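Local coordinates for fibrillarin-like rRNA/tRNA 2'-O-methyltransferase (Methanocaldococcus jannaschii, PDB 1FBN), which probably methylates the 2'-hydroxyl of riboses in ribosomal and transfer RNA, using S-adenosyl-L-methionine as methyl donor at sites chosen by a guide RNA, at residues 50-53 against 59-62; 178-183 against 190-195. One frame throughout, in Å; residues are numbered along the deposited sequence.

Interaction 1 of 2, residues 50-53 against 59-62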
ATOM      1  N   ARG A  50       2.561  12.458 -10.433  1.00 22.29           N
ATOM      2  CA  ARG A  50       3.189  11.218 -10.873  1.00 21.43           C
ATOM      3  C   ARG A  50       2.153  10.159 -11.203  1.00 22.11           C
ATOM      4  O   ARG A  50       1.399   9.731 -10.328  1.00 23.87           O
ATOM      5  CB  ARG A  50       4.132  10.675  -9.797  1.00 20.50           C
ATOM      6  CG  ARG A  50       5.274  11.593  -9.426  1.00 21.09           C
ATOM      7  CD  ARG A  50       6.384  10.802  -8.762  1.00 24.11           C
ATOM      8  NE  ARG A  50       5.946  10.227  -7.502  1.00 26.07           N
ATOM      9  CZ  ARG A  50       6.147   8.969  -7.121  1.00 23.63           C
ATOM     10  NH1 ARG A  50       6.793   8.107  -7.897  1.00 21.61           N
ATOM     11  NH2 ARG A  50       5.695   8.574  -5.943  1.00 23.51           N
ATOM     12  N   ILE A  51       2.119   9.737 -12.465  1.00 22.23           N
ATOM     13  CA  ILE A  51       1.181   8.710 -12.904  1.00 22.74           C
ATOM     14  C   ILE A  51       1.498   7.420 -12.151  1.00 22.18           C
ATOM     15  O   ILE A  51       2.604   6.890 -12.238  1.00 22.69           O
ATOM     16  CB  ILE A  51       1.262   8.488 -14.434  1.00 24.12           C
ATOM     17  CG1 ILE A  51       0.845   9.767 -15.174  1.00 24.15           C
ATOM     18  CG2 ILE A  51       0.399   7.309 -14.860  1.00 23.27           C
ATOM     19  CD1 ILE A  51      -0.540  10.289 -14.825  1.00 24.94           C
ATOM     20  N   TRP A  52       0.517   6.963 -11.380  1.00 22.15           N
ATOM     21  CA  TRP A  52       0.615   5.765 -10.545  1.00 21.33           C
ATOM     22  C   TRP A  52       0.234   4.509 -11.337  1.00 19.74           C
ATOM     23  O   TRP A  52      -0.940   4.153 -11.431  1.00 18.95           O
ATOM     24  CB  TRP A  52      -0.320   5.963  -9.349  1.00 20.55           C
ATOM     25  CG  TRP A  52      -0.064   5.112  -8.143  1.00 21.05           C
ATOM     26  CD1 TRP A  52       0.839   4.090  -8.015  1.00 20.12           C
ATOM     27  CD2 TRP A  52      -0.749   5.205  -6.889  1.00 21.63           C
ATOM     28  NE1 TRP A  52       0.749   3.539  -6.755  1.00 19.52           N
ATOM     29  CE2 TRP A  52      -0.217   4.204  -6.045  1.00 20.59           C
ATOM     30  CE3 TRP A  52      -1.765   6.038  -6.399  1.00 20.49           C
ATOM     31  CZ2 TRP A  52      -0.668   4.014  -4.733  1.00 20.31           C
ATOM     32  CZ3 TRP A  52      -2.214   5.848  -5.092  1.00 21.18           C
ATOM     33  CH2 TRP A  52      -1.664   4.842  -4.276  1.00 20.55           C
ATOM     34  N   ASN A  53       1.242   3.828 -11.872  1.00 21.62           N
ATOM     35  CA  ASN A  53       1.053   2.629 -12.692  1.00 23.39           C
ATOM     36  C   ASN A  53       0.528   1.389 -11.945  1.00 22.72           C
ATOM     37  O   ASN A  53       1.226   0.823 -11.101  1.00 24.61           O
ATOM     38  CB  ASN A  53       2.375   2.301 -13.404  1.00 24.49           C
ATOM     39  CG  ASN A  53       2.214   1.301 -14.547  1.00 27.42           C
ATOM     40  OD1 ASN A  53       1.209   0.597 -14.653  1.00 26.78           O
ATOM     41  ND2 ASN A  53       3.218   1.241 -15.412  1.00 28.13           N
ATOM     42  N   LEU A  59      -1.434  -1.338  -5.025  1.00 18.24           N
ATOM     43  CA  LEU A  59      -2.352  -0.375  -4.424  1.00 17.57           C
ATOM     44  C   LEU A  59      -3.034   0.430  -5.538  1.00 17.64           C
ATOM     45  O   LEU A  59      -4.245   0.669  -5.485  1.00 16.91           O
ATOM     46  CB  LEU A  59      -1.608   0.541  -3.446  1.00 16.74           C
ATOM     47  CG  LEU A  59      -2.448   1.557  -2.673  1.00 16.72           C
ATOM     48  CD1 LEU A  59      -3.651   0.876  -2.029  1.00 17.83           C
ATOM     49  CD2 LEU A  59      -1.587   2.239  -1.622  1.00 16.86           C
ATOM     50  N   ALA A  60      -2.267   0.814  -6.560  1.00 17.18           N
ATOM     51  CA  ALA A  60      -2.829   1.544  -7.700  1.00 16.67           C
ATOM     52  C   ALA A  60      -3.821   0.631  -8.425  1.00 17.36           C
ATOM     53  O   ALA A  60      -4.886   1.073  -8.851  1.00 17.88           O
ATOM     54  CB  ALA A  60      -1.731   1.978  -8.655  1.00 16.51           C
ATOM     55  N   ALA A  61      -3.466  -0.647  -8.545  1.00 16.02           N
ATOM     56  CA  ALA A  61      -4.315  -1.640  -9.196  1.00 15.68           C
ATOM     57  C   ALA A  61      -5.653  -1.767  -8.468  1.00 16.68           C
ATOM     58  O   ALA A  61      -6.705  -1.849  -9.103  1.00 15.98           O
ATOM     59  CB  ALA A  61      -3.608  -2.990  -9.239  1.00 16.23           C
ATOM     60  N   ALA A  62      -5.597  -1.769  -7.135  1.00 16.65           N
ATOM     61  CA  ALA A  62      -6.789  -1.880  -6.302  1.00 16.81           C
ATOM     62  C   ALA A  62      -7.700  -0.678  -6.514  1.00 18.28           C
ATOM     63  O   ALA A  62      -8.916  -0.833  -6.634  1.00 18.22           O
ATOM     64  CB  ALA A  62      -6.405  -2.009  -4.832  1.00 16.81           C
TER

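Interaction 2 of 2, residues 178-183 against 190-195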
ATOM      1  N   ILE A 178      -3.170 -10.060  -0.957  1.00 17.76           N
ATOM      2  CA  ILE A 178      -2.936 -11.491  -0.833  1.00 17.49           C
ATOM      3  C   ILE A 178      -2.838 -12.256  -2.151  1.00 19.82           C
ATOM      4  O   ILE A 178      -3.740 -12.205  -2.990  1.00 17.63           O
ATOM      5  CB  ILE A 178      -4.024 -12.150   0.046  1.00 17.08           C
ATOM      6  CG1 ILE A 178      -4.055 -11.488   1.427  1.00 17.47           C
ATOM      7  CG2 ILE A 178      -3.764 -13.649   0.181  1.00 16.09           C
ATOM      8  CD1 ILE A 178      -5.033 -12.120   2.405  1.00 15.72           C
ATOM      9  N   LYS A 179      -1.712 -12.947  -2.324  1.00 20.67           N
ATOM     10  CA  LYS A 179      -1.466 -13.783  -3.493  1.00 20.05           C
ATOM     11  C   LYS A 179      -1.883 -15.187  -3.048  1.00 20.51           C
ATOM     12  O   LYS A 179      -1.201 -15.812  -2.232  1.00 19.19           O
ATOM     13  CB  LYS A 179       0.020 -13.770  -3.851  1.00 19.01           C
ATOM     14  CG  LYS A 179       0.382 -14.699  -4.993  1.00 21.61           C
ATOM     15  CD  LYS A 179       1.873 -14.686  -5.270  1.00 24.67           C
ATOM     16  CE  LYS A 179       2.231 -15.668  -6.370  1.00 27.60           C
ATOM     17  NZ  LYS A 179       3.687 -15.636  -6.664  1.00 30.05           N
ATOM     18  N   ALA A 180      -3.019 -15.660  -3.557  1.00 20.48           N
ATOM     19  CA  ALA A 180      -3.547 -16.975  -3.190  1.00 20.25           C
ATOM     20  C   ALA A 180      -2.538 -18.120  -3.286  1.00 19.86           C
ATOM     21  O   ALA A 180      -2.416 -18.920  -2.358  1.00 19.53           O
ATOM     22  CB  ALA A 180      -4.784 -17.296  -4.019  1.00 19.34           C
ATOM     23  N   ARG A 181      -1.810 -18.182  -4.395  1.00 19.86           N
ATOM     24  CA  ARG A 181      -0.834 -19.242  -4.620  1.00 21.37           C
ATOM     25  C   ARG A 181       0.368 -19.239  -3.673  1.00 22.64           C
ATOM     26  O   ARG A 181       1.102 -20.226  -3.607  1.00 23.86           O
ATOM     27  CB  ARG A 181      -0.365 -19.226  -6.074  1.00 22.45           C
ATOM     28  CG  ARG A 181      -1.447 -19.565  -7.095  1.00 27.29           C
ATOM     29  CD  ARG A 181      -1.622 -21.062  -7.290  1.00 30.34           C
ATOM     30  NE  ARG A 181      -2.309 -21.688  -6.170  1.00 37.11           N
ATOM     31  CZ  ARG A 181      -3.487 -22.304  -6.258  1.00 37.01           C
ATOM     32  NH1 ARG A 181      -4.124 -22.389  -7.420  1.00 35.41           N
ATOM     33  NH2 ARG A 181      -4.037 -22.822  -5.172  1.00 36.22           N
ATOM     34  N   SER A 182       0.582 -18.140  -2.949  1.00 22.19           N
ATOM     35  CA  SER A 182       1.697 -18.073  -2.000  1.00 23.69           C
ATOM     36  C   SER A 182       1.314 -18.758  -0.683  1.00 24.26           C
ATOM     37  O   SER A 182       2.163 -19.001   0.174  1.00 25.64           O
ATOM     38  CB  SER A 182       2.122 -16.621  -1.736  1.00 22.09           C
ATOM     39  OG  SER A 182       1.172 -15.921  -0.949  1.00 23.45           O
ATOM     40  N   ILE A 183       0.026 -19.068  -0.543  1.00 24.64           N
ATOM     41  CA  ILE A 183      -0.515 -19.723   0.643  1.00 24.86           C
ATOM     42  C   ILE A 183      -0.788 -21.206   0.389  1.00 26.39           C
ATOM     43  O   ILE A 183      -0.493 -22.056   1.232  1.00 28.47           O
ATOM     44  CB  ILE A 183      -1.810 -19.014   1.092  1.00 26.66           C
ATOM     45  CG1 ILE A 183      -1.460 -17.610   1.594  1.00 25.14           C
ATOM     46  CG2 ILE A 183      -2.541 -19.822   2.163  1.00 25.27           C
ATOM     47  CD1 ILE A 183      -2.624 -16.686   1.662  1.00 28.62           C
ATOM     48  N   LYS A 190     -10.531 -19.134  -4.853  1.00 27.57           N
ATOM     49  CA  LYS A 190     -11.770 -18.637  -4.268  1.00 29.59           C
ATOM     50  C   LYS A 190     -11.927 -19.155  -2.834  1.00 30.47           C
ATOM     51  O   LYS A 190     -12.370 -18.426  -1.944  1.00 30.77           O
ATOM     52  CB  LYS A 190     -12.960 -19.058  -5.137  1.00 31.81           C
ATOM     53  CG  LYS A 190     -14.220 -18.248  -4.901  1.00 39.23           C
ATOM     54  CD  LYS A 190     -15.218 -18.403  -6.047  1.00 44.74           C
ATOM     55  CE  LYS A 190     -15.775 -19.820  -6.136  1.00 49.84           C
ATOM     56  NZ  LYS A 190     -16.540 -20.208  -4.916  1.00 50.61           N
ATOM     57  N   GLU A 191     -11.532 -20.406  -2.613  1.00 30.50           N
ATOM     58  CA  GLU A 191     -11.609 -21.018  -1.290  1.00 29.85           C
ATOM     59  C   GLU A 191     -10.490 -20.514  -0.380  1.00 27.73           C
ATOM     60  O   GLU A 191     -10.686 -20.358   0.824  1.00 24.88           O
ATOM     61  CB  GLU A 191     -11.560 -22.544  -1.396  1.00 34.75           C
ATOM     62  CG  GLU A 191     -12.764 -23.159  -2.113  1.00 45.86           C
ATOM     63  CD  GLU A 191     -14.102 -22.727  -1.514  1.00 50.54           C
ATOM     64  OE1 GLU A 191     -14.440 -23.181  -0.399  1.00 53.03           O
ATOM     65  OE2 GLU A 191     -14.818 -21.928  -2.162  1.00 53.21           O
ATOM     66  N   ILE A 192      -9.321 -20.261  -0.966  1.00 25.68           N
ATOM     67  CA  ILE A 192      -8.167 -19.755  -0.222  1.00 24.00           C
ATOM     68  C   ILE A 192      -8.484 -18.360   0.319  1.00 22.16           C
ATOM     69  O   ILE A 192      -8.241 -18.074   1.489  1.00 21.77           O
ATOM     70  CB  ILE A 192      -6.905 -19.679  -1.123  1.00 25.81           C
ATOM     71  CG1 ILE A 192      -6.492 -21.083  -1.574  1.00 24.96           C
ATOM     72  CG2 ILE A 192      -5.757 -18.993  -0.388  1.00 23.60           C
ATOM     73  CD1 ILE A 192      -5.431 -21.098  -2.657  1.00 25.03           C
ATOM     74  N   PHE A 193      -9.051 -17.505  -0.528  1.00 20.77           N
ATOM     75  CA  PHE A 193      -9.398 -16.149  -0.124  1.00 22.07           C
ATOM     76  C   PHE A 193     -10.455 -16.151   0.971  1.00 24.38           C
ATOM     77  O   PHE A 193     -10.393 -15.346   1.900  1.00 24.12           O
ATOM     78  CB  PHE A 193      -9.868 -15.323  -1.325  1.00 22.74           C
ATOM     79  CG  PHE A 193      -8.760 -14.961  -2.279  1.00 23.31           C
ATOM     80  CD1 PHE A 193      -7.565 -14.421  -1.804  1.00 22.09           C
ATOM     81  CD2 PHE A 193      -8.904 -15.164  -3.648  1.00 22.43           C
ATOM     82  CE1 PHE A 193      -6.530 -14.087  -2.679  1.00 20.96           C
ATOM     83  CE2 PHE A 193      -7.874 -14.833  -4.534  1.00 20.75           C
ATOM     84  CZ  PHE A 193      -6.685 -14.294  -4.047  1.00 19.48           C
ATOM     85  N   LYS A 194     -11.407 -17.077   0.865  1.00 25.13           N
ATOM     86  CA  LYS A 194     -12.476 -17.213   1.849  1.00 25.27           C
ATOM     87  C   LYS A 194     -11.883 -17.547   3.216  1.00 24.87           C
ATOM     88  O   LYS A 194     -12.232 -16.926   4.222  1.00 26.00           O
ATOM     89  CB  LYS A 194     -13.451 -18.308   1.413  1.00 27.76           C
ATOM     90  CG  LYS A 194     -14.575 -18.584   2.395  1.00 33.63           C
ATOM     91  CD  LYS A 194     -15.520 -19.655   1.862  1.00 37.52           C
ATOM     92  CE  LYS A 194     -16.660 -19.940   2.838  1.00 39.81           C
ATOM     93  NZ  LYS A 194     -16.181 -20.557   4.106  1.00 41.55           N
ATOM     94  N   GLU A 195     -10.961 -18.506   3.239  1.00 24.61           N
ATOM     95  CA  GLU A 195     -10.302 -18.929   4.469  1.00 23.31           C
ATOM     96  C   GLU A 195      -9.421 -17.827   5.054  1.00 22.26           C
ATOM     97  O   GLU A 195      -9.341 -17.680   6.271  1.00 24.87           O
ATOM     98  CB  GLU A 195      -9.486 -20.200   4.225  1.00 27.17           C
ATOM     99  CG  GLU A 195     -10.347 -21.408   3.857  1.00 34.83           C
ATOM    100  CD  GLU A 195      -9.543 -22.637   3.457  1.00 38.59           C
ATOM    101  OE1 GLU A 195      -8.313 -22.535   3.266  1.00 41.03           O
ATOM    102  OE2 GLU A 195     -10.155 -23.718   3.327  1.00 41.97           O
TER

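Interaction 1 of 2, residues 50-53 against 59-62
Trp52 and Ala60 meet at the junction between the N-terminal antiparallel sheet and the methyltransferase domain, where the chain leaves strand 47-51 and soon enters helix 58-64. The methyl of Ala60 sits squarely over the five-membered ring of the indole, its CB 3.4 Å from the centroid and only 11° off the ring normal, a CH-pi contact. On the six-membered ring, Leu59 CG and Trp52 CZ2 are 3.7 Å apart; this approach is oblique, and Leu59 CD2 also touches CZ2 and CH2. With CG anti to the backbone N (chi1 -160°), the indole projects from the strand end across these two helix residues. Alanine suits its place because a single methyl lets the helix backbone come close to the indole: the CA atoms of Trp52 and Ala60 are 6.1 Å apart. A more peripheral contact joins Ala60 CB to Asn53 O at 4.0 Å.

In the Rossmann-like fold of this methyltransferase, helix 58-64 precedes the first parallel strand, 77-81, and the tryptophan wedges between it and helix 87-95, where His91 stacks on the indole. Leucine suits the adjoining position because its branched apolar chain packs CG and CD2 on the indole and also touches Thr88 and Val92 of helix 87-95, Thr88 being predicted to bind S-adenosyl-L-methionine. The indole NE1 makes a weak hydrogen bond to Ser57 OG, which also takes a weak one from Ala60 N. The CB of Asn53 points away from the helix, and its OD1 is hydrogen-bonded to Asn55 N in the connecting loop.

Interaction 2 of 2, residues 178-183 against 190-195
Apolar packing against a helix joins Ile178, Ala180 and Ile183, from the end of strand 172-179 and the turn after it, to Ile192 and Phe193 of helix 189-203. No hydrogen bond crosses. At the edge of the Phe193 ring, Ile178 O lies near its plane, 3.4 Å from CE1, and Ile178 CG2 is 4.0 Å from the same CE1. Ala180 CB comes to the ring obliquely, 3.6 Å from Phe193 CZ; its small side chain leaves room for both the phenyl and Ile192 CD1. The branched Ile192 spans the turn, CD1 meeting Arg181 NH2 at 3.4 Å and CG2 meeting Ile183 CG2 at 4.2 Å. Arg181 is bent at chi2 and chi3 (-84° and 74°), which folds its guanidinium back across that isoleucine, where NH2 bonds to the backbone carbonyls of Asp184 and Lys187. Ser182 suits the turn, since Ser182 OG hydrogen-bonds Lys179 O at 2.7 Å, in the carbonyl plane; the same oxygen also accepts from Ser182 N. Phe193 also packs on Val221 and Phe223 of the antiparallel strand 220-227, while Ile178 and Ile183 touch Gln156 at the start of helix 156-167.

From the N terminus, the chain first builds the antiparallel sheet that ends its run at strand 47-51. Interaction 1 then closes a short loop of five residues, bringing helix 58-64 onto the strand end, with helix 87-95 packed beside both. The parallel strands follow, and only after strand 172-179 does interaction 2 close a loop of six residues onto helix 189-203, which leads to the antiparallel pair 205-212 and 220-227. The two loops lie in series, neither enclosing nor crossing the other. Their centres are about 23 Å apart and their nearest atoms about 10 Å, so they do not touch, yet strand 220-227 packs against side chains of both.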